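Side-chain contacts in Lpg2148(MvcA) (Legionella pneumophila subsp. pneumophila str. Philadelphia 1, PDB 6K11), which probably regulates the host ubiquitin-conjugating enzyme UBE2N by a deamidase-mediated deubiquitination: residues K13-S18 with E345-I350; E271-I276 with A302-K307; T352-N357 with V362-N367. All blocks are in the same frame, centred on the assembly; numbering follows the deposited sequence.

Contact 1 (K13-S18 with E345-I350); sequences KSMSQS and ETQEFI
Segments 13-18 and 345-350, of helix 4-19 and helix 336-351, run nearly parallel; their nearest CA atoms are those of Met15 and Gln347, 7.8 Å apart. The axes of the short segments approach to 11.7 Å and their directions differ by 26°. This helix pair joins the N-terminal helix to one from near the end of the chain.

One side chain does most of the bridging. Met15 reaches across and is bent at its last torsion (chi3 61°), which turns the methyl CE onto the surface of the other helix. There CE sits among three residues. It lies 3.7 Å from the backbone Gln347 N, 3.9 Å from Thr346 CG2 and 4.0 Å from Ile350 CD1. These are plain van der Waals contacts. Thr346 gives its methyl to the contact, while its OG1 bonds back to Asn342 O within its own helix. Met23 and Met22, in the loop after helix 4-19, pack against Met15 and Ile350 respectively.

Gln347 crosses the methionine chain obliquely. Its chain bends at chi2 (71°) and brings the amide over. NE2 is bonded to Asp351 OD1 and Tyr19 OH, and OE1 rests 3.6 Å from Met15 CG and 3.9 Å from Met15 SD.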
loop_
_atom_site.group_PDB
_atom_site.type_symbol
_atom_site.label_atom_id
_atom_site.label_comp_id
_atom_site.label_asym_id
_atom_site.label_seq_id
_atom_site.Cartn_x
_atom_site.Cartn_y
_atom_site.Cartn_z
ATOM N N LYS A 13 1.452 -10.331 18.651
ATOM C CA LYS A 13 0.727 -9.160 19.130
ATOM C C LYS A 13 1.425 -8.535 20.335
ATOM O O LYS A 13 1.629 -7.314 20.388
ATOM C CB LYS A 13 -0.721 -9.529 19.468
ATOM C CG LYS A 13 -1.469 -8.421 20.203
ATOM C CD LYS A 13 -2.967 -8.645 20.186
ATOM C CE LYS A 13 -3.697 -7.484 20.849
ATOM N NZ LYS A 13 -5.166 -7.606 20.708
ATOM N N SER A 14 1.816 -9.361 21.317
ATOM C CA SER A 14 2.444 -8.816 22.516
ATOM C C SER A 14 3.759 -8.109 22.183
ATOM O O SER A 14 4.037 -7.012 22.693
ATOM C CB SER A 14 2.657 -9.938 23.542
ATOM O OG SER A 14 3.275 -9.424 24.707
ATOM N N MET A 15 4.557 -8.701 21.300
ATOM C CA MET A 15 5.860 -8.137 20.944
ATOM C C MET A 15 5.721 -6.849 20.138
ATOM O O MET A 15 6.474 -5.889 20.347
ATOM C CB MET A 15 6.678 -9.163 20.141
ATOM C CG MET A 15 7.286 -10.343 20.967
ATOM S SD MET A 15 8.287 -11.468 19.941
ATOM C CE MET A 15 9.547 -10.336 19.364
ATOM N N SER A 16 4.799 -6.824 19.179
ATOM C CA SER A 16 4.574 -5.593 18.418
ATOM C C SER A 16 4.054 -4.460 19.309
ATOM O O SER A 16 4.490 -3.306 19.179
ATOM C CB SER A 16 3.616 -5.873 17.258
ATOM O OG SER A 16 3.319 -4.651 16.573
ATOM N N GLN A 17 3.126 -4.763 20.227
ATOM C CA GLN A 17 2.657 -3.746 21.172
ATOM C C GLN A 17 3.816 -3.109 21.931
ATOM O O GLN A 17 3.823 -1.893 22.164
ATOM C CB GLN A 17 1.672 -4.337 22.188
ATOM C CG GLN A 17 0.299 -4.694 21.669
ATOM C CD GLN A 17 -0.516 -5.433 22.705
ATOM O OE1 GLN A 17 0.032 -6.055 23.619
ATOM N NE2 GLN A 17 -1.836 -5.371 22.575
ATOM N N SER A 18 4.788 -3.926 22.359
ATOM C CA SER A 18 5.861 -3.432 23.211
ATOM C C SER A 18 6.985 -2.774 22.415
ATOM O O SER A 18 7.549 -1.780 22.873
ATOM C CB SER A 18 6.416 -4.577 24.079
ATOM O OG SER A 18 5.485 -4.920 25.106
ATOM N N GLU A 345 13.775 -15.438 18.010
ATOM C CA GLU A 345 15.033 -14.842 17.561
ATOM C C GLU A 345 14.929 -13.324 17.478
ATOM O O GLU A 345 15.896 -12.618 17.774
ATOM C CB GLU A 345 15.451 -15.412 16.212
ATOM C CG GLU A 345 16.040 -16.819 16.325
ATOM C CD GLU A 345 16.099 -17.546 14.999
ATOM O OE1 GLU A 345 15.640 -16.990 13.972
ATOM O OE2 GLU A 345 16.597 -18.692 14.994
ATOM N N THR A 346 13.763 -12.800 17.108
ATOM C CA THR A 346 13.574 -11.352 17.163
ATOM C C THR A 346 13.624 -10.853 18.602
ATOM O O THR A 346 14.229 -9.813 18.884
ATOM C CB THR A 346 12.255 -11.007 16.490
ATOM O OG1 THR A 346 12.313 -11.486 15.144
ATOM C CG2 THR A 346 12.019 -9.497 16.492
ATOM N N GLN A 347 13.012 -11.603 19.533
ATOM C CA GLN A 347 13.042 -11.227 20.943
ATOM C C GLN A 347 14.468 -11.189 21.478
ATOM O O GLN A 347 14.809 -10.314 22.286
ATOM C CB GLN A 347 12.174 -12.190 21.764
ATOM C CG GLN A 347 12.112 -11.857 23.263
ATOM C CD GLN A 347 11.295 -10.594 23.546
ATOM O OE1 GLN A 347 10.090 -10.555 23.289
ATOM N NE2 GLN A 347 11.953 -9.557 24.061
ATOM N N GLU A 348 15.309 -12.146 21.060
ATOM C CA GLU A 348 16.710 -12.156 21.481
ATOM C C GLU A 348 17.467 -10.939 20.949
ATOM O O GLU A 348 18.309 -10.354 21.654
ATOM C CB GLU A 348 17.377 -13.466 21.020
ATOM C CG GLU A 348 16.752 -14.723 21.665
ATOM C CD GLU A 348 17.300 -16.053 21.116
ATOM O OE1 GLU A 348 18.437 -16.081 20.586
ATOM O OE2 GLU A 348 16.586 -17.076 21.232
ATOM N N PHE A 349 17.184 -10.539 19.707
ATOM C CA PHE A 349 17.762 -9.307 19.166
ATOM C C PHE A 349 17.340 -8.095 19.995
ATOM O O PHE A 349 18.169 -7.244 20.334
ATOM C CB PHE A 349 17.335 -9.152 17.702
ATOM C CG PHE A 349 17.490 -7.757 17.137
ATOM C CD1 PHE A 349 18.734 -7.287 16.730
ATOM C CD2 PHE A 349 16.372 -6.939 16.950
ATOM C CE1 PHE A 349 18.868 -6.013 16.189
ATOM C CE2 PHE A 349 16.501 -5.677 16.396
ATOM C CZ PHE A 349 17.747 -5.212 16.019
ATOM N N ILE A 350 16.056 -8.020 20.352
ATOM C CA ILE A 350 15.557 -6.922 21.177
ATOM C C ILE A 350 16.202 -6.947 22.559
ATOM O O ILE A 350 16.603 -5.901 23.091
ATOM C CB ILE A 350 14.017 -6.988 21.276
ATOM C CG1 ILE A 350 13.385 -6.571 19.941
ATOM C CG2 ILE A 350 13.504 -6.140 22.452
ATOM C CD1 ILE A 350 11.988 -7.191 19.683
#

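Contact 2 (E271-I276 with A302-K307); sequences EYLSRI and AEFFSK
Leu273, Ile276 and Phe304 make the apolar part of this contact. Leu273 lies on helix 269-274 and Ile276 follows three residues later. Phe304 is in the last turn of helix 294-305. The nearest CA atoms are those of Leu273 and Phe304, 7.5 Å apart. Leu273 CD2 meets Phe304 CD1 at 4.0 Å. Ile276 CD1 touches the ring further out, 4.1 Å from Phe304 CZ. Both methyls come at the ring obliquely. Ile276 holds CG1 between its backbone N and carbonyl carbon (chi1 79°), and its chain then extends to the ring. The ring of Phe304 is also stacked with Tyr281 of helix 278-288.

A second group of contacts brings methyls against backbone oxygens. Leu273 CD1 lies 3.6 Å from Phe304 O, and Leu273 CD2 lies 4.0 Å from Glu303 O. These carbonyls belong to the end of the helix, since Ser306 is the first residue to leave helical angles. Lys269 NZ bonds to Glu303 O and Ser306 O.

Two polar side chains have partners away from the apolar contact. Glu303 OE1 forms a salt bridge with Lys284 NZ. Ser306 OG donates to Lys307 O at 2.9 Å, from well above the carbonyl plane (55° out of it).

Beyond the pair, Leu273 packs on Pro251 of strand 250-252, and Phe305 meets the rings of His232 and Phe234 on strand 228-238. Helices 269-274, 278-288 and 294-305 thus form a helical cluster packed against an antiparallel sheet.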
loop_
_atom_site.group_PDB
_atom_site.type_symbol
_atom_site.label_atom_id
_atom_site.label_comp_id
_atom_site.label_asym_id
_atom_site.label_seq_id
_atom_site.Cartn_x
_atom_site.Cartn_y
_atom_site.Cartn_z
ATOM N N GLU A 271 -8.833 -7.796 17.731
ATOM C CA GLU A 271 -9.782 -8.597 18.505
ATOM C C GLU A 271 -11.205 -8.108 18.285
ATOM O O GLU A 271 -12.139 -8.915 18.191
ATOM C CB GLU A 271 -9.431 -8.549 19.998
ATOM C CG GLU A 271 -8.112 -9.238 20.336
ATOM C CD GLU A 271 -7.887 -9.392 21.841
ATOM O OE1 GLU A 271 -6.704 -9.503 22.249
ATOM O OE2 GLU A 271 -8.882 -9.394 22.604
ATOM N N TYR A 272 -11.383 -6.786 18.214
ATOM C CA TYR A 272 -12.694 -6.219 17.918
ATOM C C TYR A 272 -13.269 -6.801 16.631
ATOM O O TYR A 272 -14.411 -7.280 16.604
ATOM C CB TYR A 272 -12.601 -4.698 17.821
ATOM C CG TYR A 272 -13.960 -4.053 17.619
ATOM C CD1 TYR A 272 -14.853 -3.910 18.685
ATOM C CD2 TYR A 272 -14.358 -3.606 16.360
ATOM C CE1 TYR A 272 -16.100 -3.336 18.504
ATOM C CE2 TYR A 272 -15.614 -3.034 16.169
ATOM C CZ TYR A 272 -16.472 -2.899 17.240
ATOM O OH TYR A 272 -17.702 -2.325 17.036
ATOM N N LEU A 273 -12.489 -6.770 15.547
ATOM C CA LEU A 273 -13.027 -7.236 14.273
ATOM C C LEU A 273 -13.160 -8.747 14.261
ATOM O O LEU A 273 -14.084 -9.283 13.640
ATOM C CB LEU A 273 -12.156 -6.751 13.105
ATOM C CG LEU A 273 -12.192 -5.240 12.854
ATOM C CD1 LEU A 273 -11.037 -4.850 11.930
ATOM C CD2 LEU A 273 -13.559 -4.771 12.283
ATOM N N SER A 274 -12.263 -9.446 14.957
ATOM C CA SER A 274 -12.376 -10.891 15.083
ATOM C C SER A 274 -13.777 -11.331 15.499
ATOM O O SER A 274 -14.253 -12.390 15.069
ATOM C CB SER A 274 -11.364 -11.389 16.108
ATOM O OG SER A 274 -11.406 -12.793 16.183
ATOM N N ARG A 275 -14.449 -10.535 16.331
ATOM C CA ARG A 275 -15.706 -10.981 16.912
ATOM C C ARG A 275 -16.836 -11.058 15.893
ATOM O O ARG A 275 -17.843 -11.721 16.162
ATOM C CB ARG A 275 -16.062 -10.071 18.095
ATOM C CG ARG A 275 -14.872 -9.948 19.046
ATOM C CD ARG A 275 -15.205 -9.565 20.461
ATOM N NE ARG A 275 -15.241 -8.123 20.595
ATOM C CZ ARG A 275 -14.432 -7.398 21.365
ATOM N NH1 ARG A 275 -13.498 -7.956 22.130
ATOM N NH2 ARG A 275 -14.587 -6.086 21.377
ATOM N N ILE A 276 -16.693 -10.447 14.712
ATOM C CA ILE A 276 -17.772 -10.576 13.734
ATOM C C ILE A 276 -17.738 -11.903 12.994
ATOM O O ILE A 276 -18.748 -12.284 12.384
ATOM C CB ILE A 276 -17.781 -9.401 12.735
ATOM C CG1 ILE A 276 -16.712 -9.565 11.651
ATOM C CG2 ILE A 276 -17.646 -8.060 13.477
ATOM C CD1 ILE A 276 -16.848 -8.520 10.550
ATOM N N ALA A 302 -13.724 2.358 6.079
ATOM C CA ALA A 302 -13.409 2.967 7.368
ATOM C C ALA A 302 -13.599 1.974 8.514
ATOM O O ALA A 302 -12.754 1.886 9.417
ATOM C CB ALA A 302 -14.270 4.214 7.577
ATOM N N GLU A 303 -14.705 1.218 8.498
ATOM C CA GLU A 303 -14.948 0.230 9.552
ATOM C C GLU A 303 -13.795 -0.764 9.664
ATOM O O GLU A 303 -13.347 -1.090 10.774
ATOM C CB GLU A 303 -16.261 -0.517 9.294
ATOM C CG GLU A 303 -16.611 -1.595 10.346
ATOM C CD GLU A 303 -17.892 -2.393 10.007
ATOM O OE1 GLU A 303 -18.480 -2.184 8.914
ATOM O OE2 GLU A 303 -18.315 -3.226 10.835
ATOM N N PHE A 304 -13.304 -1.267 8.531
ATOM C CA PHE A 304 -12.287 -2.310 8.603
ATOM C C PHE A 304 -10.873 -1.758 8.775
ATOM O O PHE A 304 -10.044 -2.412 9.414
ATOM C CB PHE A 304 -12.346 -3.195 7.352
ATOM C CG PHE A 304 -13.464 -4.222 7.382
ATOM C CD1 PHE A 304 -14.384 -4.237 8.423
ATOM C CD2 PHE A 304 -13.601 -5.147 6.347
ATOM C CE1 PHE A 304 -15.420 -5.193 8.460
ATOM C CE2 PHE A 304 -14.622 -6.103 6.370
ATOM C CZ PHE A 304 -15.528 -6.131 7.427
ATOM N N PHE A 305 -10.560 -0.584 8.214
ATOM C CA PHE A 305 -9.163 -0.186 8.042
ATOM C C PHE A 305 -8.773 1.118 8.742
ATOM O O PHE A 305 -7.592 1.490 8.699
ATOM C CB PHE A 305 -8.823 -0.061 6.539
ATOM C CG PHE A 305 -9.239 -1.261 5.700
ATOM C CD1 PHE A 305 -9.000 -2.557 6.140
ATOM C CD2 PHE A 305 -9.863 -1.080 4.471
ATOM C CE1 PHE A 305 -9.401 -3.659 5.390
ATOM C CE2 PHE A 305 -10.239 -2.183 3.694
ATOM C CZ PHE A 305 -10.004 -3.473 4.162
ATOM N N SER A 306 -9.699 1.825 9.380
ATOM C CA SER A 306 -9.295 3.048 10.065
ATOM C C SER A 306 -8.528 2.713 11.344
ATOM O O SER A 306 -8.631 1.620 11.891
ATOM C CB SER A 306 -10.517 3.916 10.430
ATOM O OG SER A 306 -11.132 3.414 11.606
ATOM N N LYS A 307 -7.770 3.684 11.825
ATOM C CA LYS A 307 -7.329 3.649 13.215
ATOM C C LYS A 307 -8.544 3.530 14.141
ATOM O O LYS A 307 -9.580 4.164 13.910
ATOM C CB LYS A 307 -6.550 4.933 13.528
ATOM C CG LYS A 307 -5.938 4.981 14.927
ATOM C CD LYS A 307 -5.240 6.317 15.140
ATOM C CE LYS A 307 -4.464 6.360 16.470
ATOM N NZ LYS A 307 -4.030 7.768 16.767
#

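Contact 3 (T352-N357 with V362-N367); sequences THPGEN and VENYRN
Pro354 and Asn364 bring the irregular loop 352-357 alongside the first turns of helix 358-381, with their CA atoms 6.7 Å apart. The loop links helix 336-351 to helix 358-381. At the backbone angles of Gly355 a CB would press on the carbonyl O of Pro354. Asn357 stands at the N-cap position, but its side chain makes no capping bond.

Asn364 carries the centre of the contact. Its CG is anti to the backbone N (chi1 173°), and this extends the amide toward the loop. Asn364 OD1 lies 3.3 Å from Pro354 CD and 3.5 Å from His353 CD2. The oxygen sits at the edge of the imidazole, near its plane. The amide and the imidazole are steeply turned, their planes 75° apart. OD1 also accepts a hydrogen bond from Arg368 NH1, one turn on. Lower on the same side chain, Asn364 CB packs 3.5 Å from Pro354 O.

His353 also meets Tyr365. The imidazole NE2 lies at the edge of the phenol ring and in its plane, 3.6 Å from Tyr365 CD1. The two rings are oblique, with planes at 59° and centroids 5.8 Å apart. The other nitrogen, His353 ND1, bonds to Phe349 O at the end of the preceding helix, which helps set the rotation of the imidazole. Further round the helix, Arg366 NH1 and Glu363 OE2 form a salt bridge of 2.6 Å.

Lys361 NZ ties the loop to the helix through His353 O and Gly355 O. The His353 ring stands edge-to-face with Phe349 of helix 336-351. Tyr365 runs on to Ala28 and Leu31 of helix 28-39, and its OH bonds to Val26 O just before that helix.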
loop_
_atom_site.group_PDB
_atom_site.type_symbol
_atom_site.label_atom_id
_atom_site.label_comp_id
_atom_site.label_asym_id
_atom_site.label_seq_id
_atom_site.Cartn_x
_atom_site.Cartn_y
_atom_site.Cartn_z
ATOM N N THR A 352 19.018 -7.733 23.544
ATOM C CA THR A 352 20.389 -7.240 23.617
ATOM C C THR A 352 20.471 -5.719 23.700
ATOM O O THR A 352 21.549 -5.196 24.000
ATOM C CB THR A 352 21.240 -7.715 22.416
ATOM O OG1 THR A 352 20.819 -7.086 21.189
ATOM C CG2 THR A 352 21.204 -9.241 22.261
ATOM N N HIS A 353 19.370 -4.994 23.444
ATOM C CA HIS A 353 19.429 -3.533 23.503
ATOM C C HIS A 353 19.336 -3.067 24.952
ATOM O O HIS A 353 18.453 -3.532 25.694
ATOM C CB HIS A 353 18.300 -2.917 22.678
ATOM C CG HIS A 353 18.478 -3.095 21.200
ATOM N ND1 HIS A 353 18.285 -4.305 20.566
ATOM C CD2 HIS A 353 18.840 -2.217 20.232
ATOM C CE1 HIS A 353 18.526 -4.165 19.273
ATOM N NE2 HIS A 353 18.861 -2.909 19.044
ATOM N N PRO A 354 20.220 -2.167 25.385
ATOM C CA PRO A 354 20.106 -1.603 26.732
ATOM C C PRO A 354 18.740 -0.968 26.926
ATOM O O PRO A 354 18.195 -0.335 26.014
ATOM C CB PRO A 354 21.215 -0.543 26.770
ATOM C CG PRO A 354 22.118 -0.860 25.646
ATOM C CD PRO A 354 21.285 -1.526 24.598
ATOM N N GLY A 355 18.191 -1.138 28.120
ATOM C CA GLY A 355 16.925 -0.522 28.456
ATOM C C GLY A 355 16.100 -1.402 29.367
ATOM O O GLY A 355 15.890 -2.584 29.072
ATOM N N GLU A 356 15.628 -0.828 30.477
ATOM C CA GLU A 356 14.889 -1.599 31.470
ATOM C C GLU A 356 13.497 -1.973 30.968
ATOM O O GLU A 356 13.094 -3.140 31.044
ATOM C CB GLU A 356 14.799 -0.802 32.769
ATOM C CG GLU A 356 13.971 -1.488 33.850
ATOM C CD GLU A 356 13.786 -0.619 35.082
ATOM O OE1 GLU A 356 14.617 0.291 35.309
ATOM O OE2 GLU A 356 12.811 -0.850 35.827
ATOM N N ASN A 357 12.722 -0.976 30.476
ATOM C CA ASN A 357 11.392 -1.159 29.897
ATOM C C ASN A 357 11.490 -1.285 28.380
ATOM O O ASN A 357 12.449 -0.809 27.770
ATOM C CB ASN A 357 10.475 0.037 30.223
ATOM C CG ASN A 357 10.285 0.266 31.709
ATOM O OD1 ASN A 357 10.527 1.366 32.212
ATOM N ND2 ASN A 357 9.817 -0.759 32.415
ATOM N N VAL A 362 13.296 0.855 22.822
ATOM C CA VAL A 362 12.942 1.526 21.566
ATOM C C VAL A 362 13.700 2.845 21.434
ATOM O O VAL A 362 14.218 3.169 20.356
ATOM C CB VAL A 362 11.411 1.720 21.464
ATOM C CG1 VAL A 362 11.047 2.612 20.266
ATOM C CG2 VAL A 362 10.706 0.354 21.339
ATOM N N GLU A 363 13.817 3.605 22.539
ATOM C CA GLU A 363 14.587 4.854 22.508
ATOM C C GLU A 363 16.071 4.596 22.251
ATOM O O GLU A 363 16.729 5.382 21.563
ATOM C CB GLU A 363 14.429 5.633 23.814
ATOM C CG GLU A 363 13.038 6.289 24.005
ATOM C CD GLU A 363 12.628 7.138 22.819
ATOM O OE1 GLU A 363 13.319 8.153 22.532
ATOM O OE2 GLU A 363 11.626 6.780 22.154
ATOM N N ASN A 364 16.626 3.526 22.830
ATOM C CA ASN A 364 18.013 3.167 22.523
ATOM C C ASN A 364 18.188 2.902 21.032
ATOM O O ASN A 364 19.158 3.369 20.415
ATOM C CB ASN A 364 18.423 1.944 23.343
ATOM C CG ASN A 364 19.806 1.403 22.959
ATOM O OD1 ASN A 364 19.924 0.394 22.236
ATOM N ND2 ASN A 364 20.855 2.066 23.447
ATOM N N TYR A 365 17.248 2.156 20.439
ATOM C CA TYR A 365 17.301 1.842 19.016
ATOM C C TYR A 365 17.212 3.106 18.164
ATOM O O TYR A 365 17.980 3.286 17.209
ATOM C CB TYR A 365 16.164 0.880 18.679
ATOM C CG TYR A 365 16.150 0.370 17.264
ATOM C CD1 TYR A 365 16.940 -0.725 16.887
ATOM C CD2 TYR A 365 15.322 0.945 16.311
ATOM C CE1 TYR A 365 16.911 -1.194 15.586
ATOM C CE2 TYR A 365 15.275 0.471 15.021
ATOM C CZ TYR A 365 16.076 -0.599 14.663
ATOM O OH TYR A 365 16.027 -1.045 13.367
ATOM N N ARG A 366 16.243 3.976 18.476
ATOM C CA ARG A 366 16.104 5.237 17.750
ATOM C C ARG A 366 17.361 6.088 17.863
ATOM O O ARG A 366 17.795 6.697 16.879
ATOM C CB ARG A 366 14.914 6.035 18.288
ATOM C CG ARG A 366 13.551 5.530 17.896
ATOM C CD ARG A 366 12.516 6.177 18.819
ATOM N NE ARG A 366 11.176 6.016 18.278
ATOM C CZ ARG A 366 10.060 6.395 18.894
ATOM N NH1 ARG A 366 10.106 6.965 20.099
ATOM N NH2 ARG A 366 8.896 6.203 18.289
ATOM N N ASN A 367 17.929 6.184 19.066
ATOM C CA ASN A 367 19.088 7.054 19.259
ATOM C C ASN A 367 20.300 6.527 18.493
ATOM O O ASN A 367 21.073 7.310 17.925
ATOM C CB ASN A 367 19.402 7.205 20.752
ATOM C CG ASN A 367 18.298 7.968 21.512
ATOM O OD1 ASN A 367 17.411 8.554 20.904
ATOM N ND2 ASN A 367 18.355 7.944 22.831
#

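From the N terminus, helix 4-19 supplies the first half of contact 1. Its partner in helix 336-351 comes 327 residues later, so contact 1 closes a loop that takes in most of the chain. Contact 2 is nested inside that loop. It closes a short, largely helical excursion, with 25 residues between its segments, beside the antiparallel sheet. Contact 3 follows in series and closes the turn from helix 336-351 into helix 358-381. Contacts 1 and 2 are joined by a salt bridge, Lys13 NZ to Glu271 OE1, 2.9 Å long. Contacts 1 and 3 touch where Phe349 packs on Tyr365. Contacts 2 and 3 do not touch.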